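PDB 3S9J: member of DUF4221 family from Bacteroides vulgatus, which is of unknown function but folds as a six-bladed beta-propeller. Local coordinates for residues A[180-185]-A[226-231]. Sequence-based numbering, arbitrary orientation.
Sequences IPIFYP and DDLKHI
Two neighbouring blades of the propeller meet where I180, P181 and I182, on the edge strand 177-183 of one blade, pack against L228 and K229 in the hairpin loop between strands 221-225 and 231-235 of the next, and against I231 at the start of the latter strand. The backbone carbonyl of L228 lies among the three side chains: its O is 3.6 Å from I182 CG1 and 3.8 Å from P181 CG, with I180 CG2 a little farther off. Because CG1 of I182 stands anti to its own carbonyl carbon (chi1 -64°) and the chain runs on extended, CD1 reaches L228 CD2 at 4.0 Å. The other branch, CG2, lies 4.4 Å from I231 CD1. I180 turns CG2 to L228 CB, and F146 of its own blade touches both residues.

No direct hydrogen bond joins 180-185 to 226-231; a water bridges them instead, donating to P181 O and, at 2.5 Å, to K229 O. P181 sits at the centre of an inverse gamma turn, in which I182 N bonds to I180 O. Across the interface, D227 shapes the hairpin loop as an Asx motif: OD1 accepts H230 N at 2.8 Å, while OD2, nearly in the imidazole plane, uses its syn lone pair to accept from H230 ND1 at 2.6 Å. The first bond holds the H230 backbone, the second fixes the ring against the carboxylate, and K229 CG lies over one ring face, toward the rim.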
loop_
_atom_site.group_PDB
_atom_site.type_symbol
_atom_site.label_atom_id
_atom_site.label_comp_id
_atom_site.label_asym_id
_atom_site.label_seq_id
_atom_site.Cartn_x
_atom_site.Cartn_y
_atom_site.Cartn_z
ATOM N N ILE A 180 9.830 -5.313 16.251
ATOM C CA ILE A 180 10.236 -3.921 16.322
ATOM C C ILE A 180 9.362 -3.253 17.389
ATOM O O ILE A 180 8.153 -3.477 17.387
ATOM C CB ILE A 180 10.059 -3.238 14.967
ATOM C CG1 ILE A 180 10.810 -4.049 13.880
ATOM C CG2 ILE A 180 10.576 -1.802 15.028
ATOM C CD1 ILE A 180 12.293 -4.315 14.190
ATOM N N PRO A 181 9.964 -2.487 18.312
ATOM C CA PRO A 181 9.173 -1.961 19.452
ATOM C C PRO A 181 8.311 -0.723 19.102
ATOM O O PRO A 181 8.431 0.357 19.710
ATOM C CB PRO A 181 10.246 -1.676 20.504
ATOM C CG PRO A 181 11.450 -1.317 19.689
ATOM C CD PRO A 181 11.404 -2.208 18.489
ATOM N N ILE A 182 7.447 -0.917 18.111
ATOM C CA ILE A 182 6.437 0.034 17.673
ATOM C C ILE A 182 5.144 -0.731 17.801
ATOM O O ILE A 182 4.954 -1.744 17.124
ATOM C CB ILE A 182 6.630 0.438 16.210
ATOM C CG1 ILE A 182 7.961 1.173 16.014
ATOM C CG2 ILE A 182 5.453 1.348 15.704
ATOM C CD1 ILE A 182 8.282 1.347 14.497
ATOM N N PHE A 183 4.281 -0.262 18.692
ATOM C CA PHE A 183 3.100 -1.007 19.118
ATOM C C PHE A 183 1.812 -0.349 18.590
ATOM O O PHE A 183 1.774 0.844 18.314
ATOM C CB PHE A 183 3.076 -1.076 20.635
ATOM C CG PHE A 183 4.243 -1.848 21.205
ATOM C CD1 PHE A 183 4.199 -3.237 21.260
ATOM C CD2 PHE A 183 5.396 -1.199 21.615
ATOM C CE1 PHE A 183 5.275 -3.963 21.757
ATOM C CE2 PHE A 183 6.472 -1.923 22.119
ATOM C CZ PHE A 183 6.406 -3.304 22.173
ATOM N N TYR A 184 0.763 -1.138 18.485
ATOM C CA TYR A 184 -0.521 -0.586 18.082
ATOM C C TYR A 184 -0.983 0.429 19.134
ATOM O O TYR A 184 -0.772 0.243 20.321
ATOM C CB TYR A 184 -1.570 -1.689 17.943
ATOM C CG TYR A 184 -1.520 -2.416 16.651
ATOM C CD1 TYR A 184 -0.632 -3.471 16.447
ATOM C CD2 TYR A 184 -2.364 -2.061 15.605
ATOM C CE1 TYR A 184 -0.578 -4.168 15.210
ATOM C CE2 TYR A 184 -2.317 -2.747 14.383
ATOM C CZ TYR A 184 -1.440 -3.801 14.194
ATOM O OH TYR A 184 -1.423 -4.468 12.975
ATOM N N PRO A 185 -1.568 1.534 18.685
ATOM C CA PRO A 185 -1.993 2.577 19.601
ATOM C C PRO A 185 -3.271 2.156 20.341
ATOM O O PRO A 185 -4.030 1.310 19.837
ATOM C CB PRO A 185 -2.250 3.771 18.678
ATOM C CG PRO A 185 -2.586 3.177 17.358
ATOM C CD PRO A 185 -1.780 1.900 17.274
ATOM N N ASP A 226 11.276 8.411 13.902
ATOM C CA ASP A 226 12.598 8.523 13.260
ATOM C C ASP A 226 13.633 7.522 13.779
ATOM O O ASP A 226 14.744 7.444 13.224
ATOM C CB ASP A 226 13.160 9.934 13.480
ATOM C CG ASP A 226 12.319 10.995 12.838
ATOM O OD1 ASP A 226 11.547 10.681 11.912
ATOM O OD2 ASP A 226 12.435 12.152 13.246
ATOM N N ASP A 227 13.307 6.812 14.857
ATOM C CA ASP A 227 14.235 5.845 15.470
ATOM C C ASP A 227 13.567 4.481 15.715
ATOM O O ASP A 227 14.082 3.662 16.462
ATOM C CB ASP A 227 14.826 6.412 16.765
ATOM C CG ASP A 227 13.778 6.682 17.841
ATOM O OD1 ASP A 227 12.555 6.562 17.583
ATOM O OD2 ASP A 227 14.195 7.024 18.962
ATOM N N LEU A 228 12.428 4.246 15.063
ATOM C CA LEU A 228 11.696 2.980 15.206
ATOM C C LEU A 228 11.366 2.671 16.659
ATOM O O LEU A 228 11.401 1.515 17.086
ATOM C CB LEU A 228 12.500 1.834 14.569
ATOM C CG LEU A 228 12.819 2.004 13.084
ATOM C CD1 LEU A 228 13.770 0.894 12.634
ATOM C CD2 LEU A 228 11.540 1.986 12.271
ATOM N N LYS A 229 11.036 3.716 17.416
ATOM C CA LYS A 229 10.750 3.567 18.828
ATOM C C LYS A 229 9.892 4.710 19.367
ATOM O O LYS A 229 8.784 4.468 19.849
ATOM C CB LYS A 229 12.043 3.464 19.624
ATOM C CG LYS A 229 11.829 3.202 21.112
ATOM C CD LYS A 229 12.866 2.220 21.682
ATOM C CE LYS A 229 12.525 1.797 23.124
ATOM N NZ LYS A 229 11.062 1.462 23.296
ATOM N N HIS A 230 10.399 5.939 19.284
ATOM C CA HIS A 230 9.676 7.095 19.795
ATOM C C HIS A 230 8.725 7.664 18.746
ATOM O O HIS A 230 9.126 7.977 17.624
ATOM C CB HIS A 230 10.646 8.161 20.270
ATOM C CG HIS A 230 11.523 7.688 21.385
ATOM N ND1 HIS A 230 12.757 7.110 21.166
ATOM C CD2 HIS A 230 11.328 7.665 22.724
ATOM C CE1 HIS A 230 13.293 6.767 22.324
ATOM N NE2 HIS A 230 12.451 7.104 23.286
ATOM N N ILE A 231 7.474 7.792 19.158
ATOM C CA ILE A 231 6.353 8.127 18.309
ATOM C C ILE A 231 5.891 9.575 18.479
ATOM O O ILE A 231 5.836 10.096 19.606
ATOM C CB ILE A 231 5.145 7.223 18.673
ATOM C CG1 ILE A 231 5.504 5.742 18.535
ATOM C CG2 ILE A 231 3.949 7.547 17.808
ATOM C CD1 ILE A 231 6.215 5.412 17.302
HETATM O O HOH W 1 7.258 2.565 20.509
#